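Local atomic coordinates of putative 2-dehydro-3-deoxygalactonokinase (Sinorhizobium meliloti, PDB entry 3T69), a protein that probably phosphorylates 2-dehydro-3-deoxy-D-galactonate with ATP in the degradation of galactose through the DeLey-Doudoroff pathway. Residues B[133-138]-B[286-291]; B[143-148]-B[153-158]. All coordinates share one frame; numbering follows the deposited sequence.

Contact 1 (B[133-138]-B[286-291]); sequences LGAAAH and RAVDAD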
ATOM      1  N   LEU B 133      20.308  20.899  -6.451  1.00 53.22           N
ATOM      2  CA  LEU B 133      21.325  21.947  -6.419  1.00 53.85           C
ATOM      3  C   LEU B 133      22.244  21.635  -7.602  1.00 54.59           C
ATOM      4  O   LEU B 133      22.553  22.512  -8.413  1.00 53.73           O
ATOM      5  CB  LEU B 133      22.096  21.931  -5.094  1.00 53.23           C
ATOM      6  CG  LEU B 133      23.350  22.801  -4.979  1.00 51.00           C
ATOM      7  CD1 LEU B 133      23.057  24.271  -5.150  1.00 46.56           C
ATOM      8  CD2 LEU B 133      24.000  22.496  -3.653  1.00 49.19           C
ATOM      9  N   GLY B 134      22.611  20.359  -7.679  1.00 55.36           N
ATOM     10  CA  GLY B 134      23.441  19.841  -8.721  1.00 57.65           C
ATOM     11  C   GLY B 134      22.973  20.170 -10.120  1.00 58.94           C
ATOM     12  O   GLY B 134      23.753  20.649 -10.924  1.00 59.12           O
ATOM     13  N   ALA B 135      21.700  19.952 -10.408  1.00 60.38           N
ATOM     14  CA  ALA B 135      21.274  19.887 -11.792  1.00 62.25           C
ATOM     15  C   ALA B 135      20.576  21.127 -12.315  1.00 63.96           C
ATOM     16  O   ALA B 135      20.374  21.243 -13.524  1.00 64.05           O
ATOM     17  CB  ALA B 135      20.429  18.654 -12.031  1.00 61.89           C
ATOM     18  N   ALA B 136      20.222  22.061 -11.436  1.00 66.22           N
ATOM     19  CA  ALA B 136      19.466  23.245 -11.869  1.00 68.94           C
ATOM     20  C   ALA B 136      20.064  23.927 -13.115  1.00 71.11           C
ATOM     21  O   ALA B 136      19.341  24.199 -14.085  1.00 71.71           O
ATOM     22  CB  ALA B 136      19.323  24.243 -10.733  1.00 68.78           C
ATOM     23  N   ALA B 137      21.349  24.209 -13.103  1.00 73.60           N
ATOM     24  CA  ALA B 137      21.956  24.886 -14.235  1.00 75.48           C
ATOM     25  C   ALA B 137      21.909  24.093 -15.528  1.00 76.35           C
ATOM     26  O   ALA B 137      21.561  24.604 -16.571  1.00 75.77           O
ATOM     27  CB  ALA B 137      23.367  25.200 -13.911  1.00 75.74           C
ATOM     28  N   HIS B 138      22.236  22.824 -15.444  1.00 77.78           N
ATOM     29  CA  HIS B 138      22.278  22.025 -16.631  1.00 79.34           C
ATOM     30  C   HIS B 138      20.928  21.915 -17.288  1.00 79.99           C
ATOM     31  O   HIS B 138      20.815  22.026 -18.476  1.00 79.92           O
ATOM     32  CB  HIS B 138      22.782  20.651 -16.286  1.00 79.36           C
ATOM     33  CG  HIS B 138      22.371  19.600 -17.256  1.00 82.37           C
ATOM     34  ND1 HIS B 138      23.192  19.166 -18.268  1.00 86.10           N
ATOM     35  CD2 HIS B 138      21.241  18.871 -17.355  1.00 83.74           C
ATOM     36  CE1 HIS B 138      22.581  18.226 -18.959  1.00 86.22           C
ATOM     37  NE2 HIS B 138      21.394  18.029 -18.425  1.00 85.42           N
ATOM     38  N   ARG B 286      13.452  14.201 -21.023  1.00 61.77           N
ATOM     39  CA  ARG B 286      14.844  14.652 -20.867  1.00 60.65           C
ATOM     40  C   ARG B 286      15.416  14.060 -19.573  1.00 59.91           C
ATOM     41  O   ARG B 286      15.163  14.609 -18.510  1.00 60.74           O
ATOM     42  CB  ARG B 286      14.889  16.182 -20.824  1.00 60.66           C
ATOM     43  N   ALA B 287      16.157  12.953 -19.653  1.00 58.85           N
ATOM     44  CA  ALA B 287      16.773  12.291 -18.484  1.00 58.44           C
ATOM     45  C   ALA B 287      18.099  12.908 -17.987  1.00 58.83           C
ATOM     46  O   ALA B 287      18.812  13.541 -18.758  1.00 58.97           O
ATOM     47  CB  ALA B 287      16.980  10.830 -18.765  1.00 58.37           C
ATOM     48  N   VAL B 288      18.432  12.681 -16.708  1.00 58.80           N
ATOM     49  CA  VAL B 288      19.626  13.236 -16.037  1.00 58.46           C
ATOM     50  C   VAL B 288      20.158  12.225 -15.009  1.00 58.66           C
ATOM     51  O   VAL B 288      19.398  11.668 -14.228  1.00 58.51           O
ATOM     52  CB  VAL B 288      19.306  14.567 -15.328  1.00 58.65           C
ATOM     53  CG1 VAL B 288      20.530  15.131 -14.660  1.00 58.99           C
ATOM     54  CG2 VAL B 288      18.730  15.614 -16.304  1.00 59.18           C
ATOM     55  N   ASP B 289      21.457  11.955 -15.003  1.00 59.04           N
ATOM     56  CA  ASP B 289      21.927  10.850 -14.186  1.00 59.63           C
ATOM     57  C   ASP B 289      21.789  11.273 -12.737  1.00 60.33           C
ATOM     58  O   ASP B 289      21.995  12.449 -12.410  1.00 60.09           O
ATOM     59  CB  ASP B 289      23.361  10.429 -14.529  1.00 59.09           C
ATOM     60  CG  ASP B 289      23.852   9.250 -13.671  1.00 60.65           C
ATOM     61  OD1 ASP B 289      24.778   9.459 -12.844  1.00 64.06           O
ATOM     62  OD2 ASP B 289      23.330   8.114 -13.805  1.00 60.00           O
ATOM     63  N   ALA B 290      21.438  10.314 -11.879  1.00 60.90           N
ATOM     64  CA  ALA B 290      21.103  10.607 -10.486  1.00 61.15           C
ATOM     65  C   ALA B 290      22.335  10.962  -9.694  1.00 61.20           C
ATOM     66  O   ALA B 290      22.370  12.017  -9.033  1.00 60.96           O
ATOM     67  CB  ALA B 290      20.377   9.440  -9.829  1.00 61.38           C
ATOM     68  N   ASP B 291      23.332  10.084  -9.754  1.00 60.97           N
ATOM     69  CA  ASP B 291      24.594  10.334  -9.052  1.00 60.81           C
ATOM     70  C   ASP B 291      25.420  11.513  -9.664  1.00 59.36           C
ATOM     71  O   ASP B 291      26.085  12.269  -8.961  1.00 58.94           O
ATOM     72  CB  ASP B 291      25.370   9.022  -8.837  1.00 61.71           C
ATOM     73  CG  ASP B 291      24.653   8.039  -7.808  1.00 65.52           C
ATOM     74  OD1 ASP B 291      23.602   8.405  -7.218  1.00 69.29           O
ATOM     75  OD2 ASP B 291      25.161   6.908  -7.562  1.00 66.51           O
TER
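Val-288 offers its two methyl groups to two residues one turn apart on helix 128-139: CG1 to Ala-135 and CG2 to His-138. The CB atoms of Ala-135 and His-138 point toward the other segment, and that of Val-288 back toward the helix. Ala-135 CB lies 4.4 Å from Val-288 CG1, a loose apolar approach, and Val-288 CG2 stands 4.2 Å from His-138 NE2, reaching the imidazole obliquely. With the CA atoms of Ala-135 and Val-288 8.1 Å apart and just 92 Å² buried, the segments meet through side chains alone. The His-138 and Val-288 side chains come from opposite directions. Val-288 holds CG1 anti to its N (chi1 -179°), which leaves CG2 beside the N; this torsion sends one branch to each helix residue. His-138 likewise carries CG anti to its N (chi1 157°), swinging the ring toward the valine. In the ASKHA-type nucleotide-binding fold to which the family is assigned, this is where the chain passes from strand 284-285 to helix 290-305. Asp-289 is the N-cap of that helix, its OD1 accepting a bond from Glu-292 N, while the backbone of Val-288 is bonded to Gly-266. Ala-135 also touches Ala-293 on the new helix.

Contact 2 (B[143-148]-B[153-158]); sequences SHLVCM and SKWVRL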
ATOM      1  N   SER B 143      10.740  27.370 -16.296  1.00 75.05           N
ATOM      2  CA  SER B 143       9.989  26.323 -15.599  1.00 73.43           C
ATOM      3  C   SER B 143      10.288  24.907 -16.036  1.00 72.21           C
ATOM      4  O   SER B 143      10.240  24.571 -17.223  1.00 72.54           O
ATOM      5  CB  SER B 143       8.491  26.596 -15.650  1.00 73.78           C
ATOM      6  OG  SER B 143       8.178  27.682 -14.792  1.00 73.93           O
ATOM      7  N   HIS B 144      10.622  24.076 -15.060  1.00 70.40           N
ATOM      8  CA  HIS B 144      10.762  22.649 -15.302  1.00 68.62           C
ATOM      9  C   HIS B 144       9.857  21.877 -14.351  1.00 66.31           C
ATOM     10  O   HIS B 144       9.399  22.407 -13.324  1.00 66.83           O
ATOM     11  CB  HIS B 144      12.220  22.207 -15.187  1.00 68.95           C
ATOM     12  CG  HIS B 144      13.159  22.987 -16.060  1.00 72.31           C
ATOM     13  ND1 HIS B 144      13.206  22.833 -17.431  1.00 74.78           N
ATOM     14  CD2 HIS B 144      14.090  23.928 -15.755  1.00 74.72           C
ATOM     15  CE1 HIS B 144      14.126  23.642 -17.933  1.00 76.00           C
ATOM     16  NE2 HIS B 144      14.676  24.317 -16.936  1.00 76.30           N
ATOM     17  N   LEU B 145       9.572  20.640 -14.723  1.00 63.12           N
ATOM     18  CA  LEU B 145       8.899  19.696 -13.853  1.00 60.19           C
ATOM     19  C   LEU B 145       9.746  18.427 -13.783  1.00 57.47           C
ATOM     20  O   LEU B 145       9.822  17.666 -14.726  1.00 56.73           O
ATOM     21  CB  LEU B 145       7.473  19.437 -14.374  1.00 60.59           C
ATOM     22  CG  LEU B 145       6.529  18.338 -13.857  1.00 61.09           C
ATOM     23  CD1 LEU B 145       6.455  18.264 -12.319  1.00 59.62           C
ATOM     24  CD2 LEU B 145       5.125  18.562 -14.480  1.00 59.90           C
ATOM     25  N   VAL B 146      10.376  18.218 -12.640  1.00 54.63           N
ATOM     26  CA  VAL B 146      11.328  17.147 -12.479  1.00 51.76           C
ATOM     27  C   VAL B 146      10.750  16.027 -11.630  1.00 50.74           C
ATOM     28  O   VAL B 146      10.230  16.272 -10.538  1.00 50.73           O
ATOM     29  CB  VAL B 146      12.572  17.691 -11.760  1.00 51.91           C
ATOM     30  CG1 VAL B 146      13.679  16.672 -11.698  1.00 48.92           C
ATOM     31  CG2 VAL B 146      13.066  19.018 -12.414  1.00 52.86           C
ATOM     32  N   CYS B 147      10.879  14.796 -12.112  1.00 49.29           N
ATOM     33  CA  CYS B 147      10.405  13.615 -11.414  1.00 47.85           C
ATOM     34  C   CYS B 147      11.593  12.914 -10.890  1.00 48.01           C
ATOM     35  O   CYS B 147      12.486  12.597 -11.657  1.00 48.12           O
ATOM     36  CB  CYS B 147       9.620  12.688 -12.367  1.00 47.61           C
ATOM     37  SG  CYS B 147       9.460  10.912 -11.925  1.00 45.24           S
ATOM     38  N   MET B 148      11.605  12.628  -9.584  1.00 48.07           N
ATOM     39  CA  MET B 148      12.769  11.987  -8.966  1.00 47.06           C
ATOM     40  C   MET B 148      12.401  10.681  -8.265  1.00 46.90           C
ATOM     41  O   MET B 148      12.265  10.668  -7.075  1.00 47.49           O
ATOM     42  CB  MET B 148      13.481  12.984  -7.999  1.00 47.17           C
ATOM     43  CG  MET B 148      13.595  14.440  -8.562  1.00 44.44           C
ATOM     44  SD  MET B 148      14.225  15.756  -7.511  1.00 40.16           S
ATOM     45  CE  MET B 148      15.729  14.916  -7.085  1.00 34.86           C
ATOM     46  N   SER B 153       9.001   9.001  -4.262  1.00 46.21           N
ATOM     47  CA  SER B 153       9.303   9.573  -5.551  1.00 46.44           C
ATOM     48  C   SER B 153       8.951  11.053  -5.533  1.00 45.44           C
ATOM     49  O   SER B 153       7.847  11.427  -5.212  1.00 45.88           O
ATOM     50  CB  SER B 153       8.579   8.797  -6.652  1.00 46.59           C
ATOM     51  OG  SER B 153       8.608   9.544  -7.849  1.00 49.51           O
ATOM     52  N   LYS B 154       9.888  11.916  -5.848  1.00 44.19           N
ATOM     53  CA  LYS B 154       9.559  13.321  -5.752  1.00 43.38           C
ATOM     54  C   LYS B 154       9.158  13.962  -7.097  1.00 43.63           C
ATOM     55  O   LYS B 154       9.780  13.679  -8.130  1.00 44.76           O
ATOM     56  CB  LYS B 154      10.715  14.044  -5.061  1.00 42.75           C
ATOM     57  CG  LYS B 154      10.470  14.270  -3.572  1.00 40.03           C
ATOM     58  CD  LYS B 154      10.890  13.180  -2.628  1.00 34.57           C
ATOM     59  CE  LYS B 154       9.953  13.303  -1.475  1.00 35.35           C
ATOM     60  NZ  LYS B 154      10.342  12.711  -0.184  1.00 40.29           N
ATOM     61  N   TRP B 155       8.120  14.787  -7.104  1.00 43.35           N
ATOM     62  CA  TRP B 155       7.770  15.570  -8.307  1.00 44.51           C
ATOM     63  C   TRP B 155       7.883  17.064  -8.001  1.00 45.15           C
ATOM     64  O   TRP B 155       7.151  17.579  -7.167  1.00 44.86           O
ATOM     65  CB  TRP B 155       6.373  15.217  -8.834  1.00 44.26           C
ATOM     66  CG  TRP B 155       6.363  13.866  -9.614  1.00 45.64           C
ATOM     67  CD1 TRP B 155       6.617  12.617  -9.107  1.00 44.91           C
ATOM     68  CD2 TRP B 155       6.086  13.677 -11.001  1.00 43.72           C
ATOM     69  NE1 TRP B 155       6.524  11.669 -10.086  1.00 43.87           N
ATOM     70  CE2 TRP B 155       6.195  12.291 -11.262  1.00 45.39           C
ATOM     71  CE3 TRP B 155       5.785  14.544 -12.053  1.00 43.43           C
ATOM     72  CZ2 TRP B 155       6.007  11.752 -12.544  1.00 45.94           C
ATOM     73  CZ3 TRP B 155       5.595  14.025 -13.319  1.00 45.30           C
ATOM     74  CH2 TRP B 155       5.694  12.629 -13.557  1.00 46.07           C
ATOM     75  N   VAL B 156       8.815  17.751  -8.666  1.00 46.20           N
ATOM     76  CA  VAL B 156       9.235  19.106  -8.251  1.00 46.92           C
ATOM     77  C   VAL B 156       9.009  20.215  -9.318  1.00 48.01           C
ATOM     78  O   VAL B 156       9.421  20.065 -10.466  1.00 48.75           O
ATOM     79  CB  VAL B 156      10.713  19.060  -7.834  1.00 46.18           C
ATOM     80  CG1 VAL B 156      11.155  20.360  -7.178  1.00 45.50           C
ATOM     81  CG2 VAL B 156      10.957  17.886  -6.930  1.00 44.99           C
ATOM     82  N   ARG B 157       8.334  21.291  -8.953  1.00 49.31           N
ATOM     83  CA  ARG B 157       8.223  22.416  -9.848  1.00 52.32           C
ATOM     84  C   ARG B 157       9.445  23.321  -9.592  1.00 53.29           C
ATOM     85  O   ARG B 157       9.523  24.013  -8.553  1.00 53.27           O
ATOM     86  CB  ARG B 157       6.891  23.208  -9.690  1.00 53.13           C
ATOM     87  CG  ARG B 157       5.661  22.433  -9.079  1.00 58.40           C
ATOM     88  CD  ARG B 157       4.245  23.138  -9.164  1.00 64.00           C
ATOM     89  NE  ARG B 157       4.232  24.622  -9.179  1.00 69.87           N
ATOM     90  CZ  ARG B 157       3.904  25.425  -8.151  1.00 71.41           C
ATOM     91  NH1 ARG B 157       3.578  24.917  -6.956  1.00 70.62           N
ATOM     92  NH2 ARG B 157       3.927  26.756  -8.316  1.00 70.62           N
ATOM     93  N   LEU B 158      10.373  23.320 -10.559  1.00 54.21           N
ATOM     94  CA  LEU B 158      11.635  24.087 -10.517  1.00 54.69           C
ATOM     95  C   LEU B 158      11.609  25.328 -11.435  1.00 55.79           C
ATOM     96  O   LEU B 158      11.170  25.241 -12.573  1.00 56.62           O
ATOM     97  CB  LEU B 158      12.781  23.166 -10.911  1.00 53.60           C
ATOM     98  CG  LEU B 158      14.201  23.702 -10.844  1.00 53.78           C
ATOM     99  CD1 LEU B 158      14.480  24.441  -9.499  1.00 54.34           C
ATOM    100  CD2 LEU B 158      15.178  22.561 -11.062  1.00 49.95           C
TER
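One face of the Trp-155 indole is covered by Cys-147, whose CB sits 3.6 Å above the ring plane; at the edge, near that plane, Leu-145 CD1 approaches CE3 at 3.8 Å. Cys-147 CB lies 3.8 Å from the centroid of the six-membered ring and 17° off its normal, which qualifies as a CH-pi contact. With SG anti to the cysteine N (chi1 158°), the sulfur reaches obliquely over the five-membered ring, 4.0 Å from its centroid and near NE1 and CE2, without a hydrogen bond to NE1; NE1 donates to Glu-248 OE2. Tyr-274 and Leu-278 of helix 268-280 pack on this side. Were the indole cut back to an alanine, Cys-147 and Leu-145 would probably lose the surface they pack on and Glu-248 its N-H donor.

The strands form an antiparallel beta hairpin, their directions 169° apart. Six backbone bonds join the hydrogen-bonded pairs His-144/Leu-158, Val-146/Val-156 and Met-148/Lys-154. In the central pair both donors lie in the carbonyl plane, Val-146 N reaching Val-156 O at 3.0 Å and Val-156 N returning to Val-146 O at 2.8 Å; in each outer pair one donor (Leu-158 N, Lys-154 N) stands above it.

These pairs direct their side chains to the sheet face turned from the tryptophan. There Met-148 SD touches Val-156 CG2 at 3.9 Å, and Val-146 CG2 meets Leu-158 CD2 at 4.3 Å. Helix 128-139 covers Met-148 through Glu-128, Gln-131 and Leu-132, while Lys-154 NZ donates to Val-124 O. Both strands are internal to a mixed sheet, flanked by strands 261-264 and 162-169. The hairpin thus combines backbone pairing with apolar packing on both faces, and its buried indole N-H and Ser-153 hydroxyl share one carboxylate oxygen, Glu-248 OE2, which ties both side chains to helix 233-252.

Contact 2 is a buried hairpin, whereas contact 1 is a surface contact, with none of its touching residues buried; their buried areas, 582 against 92 Å², mark the same difference. Backbone hydrogen bonds and side chains together define contact 2; methyl groups and an imidazole make contact 1. The two pairs of segments belong to one layered unit: helix 128-139 leads directly into strand 143-148, and the same helix covers one face of the hairpin and meets the strand-to-helix connection 286-291 with residues 133-138. Contact 2 is nested within the loop closed by contact 1. Their centres are 11 Å apart, and their nearest atoms, about 4 Å apart, do not touch.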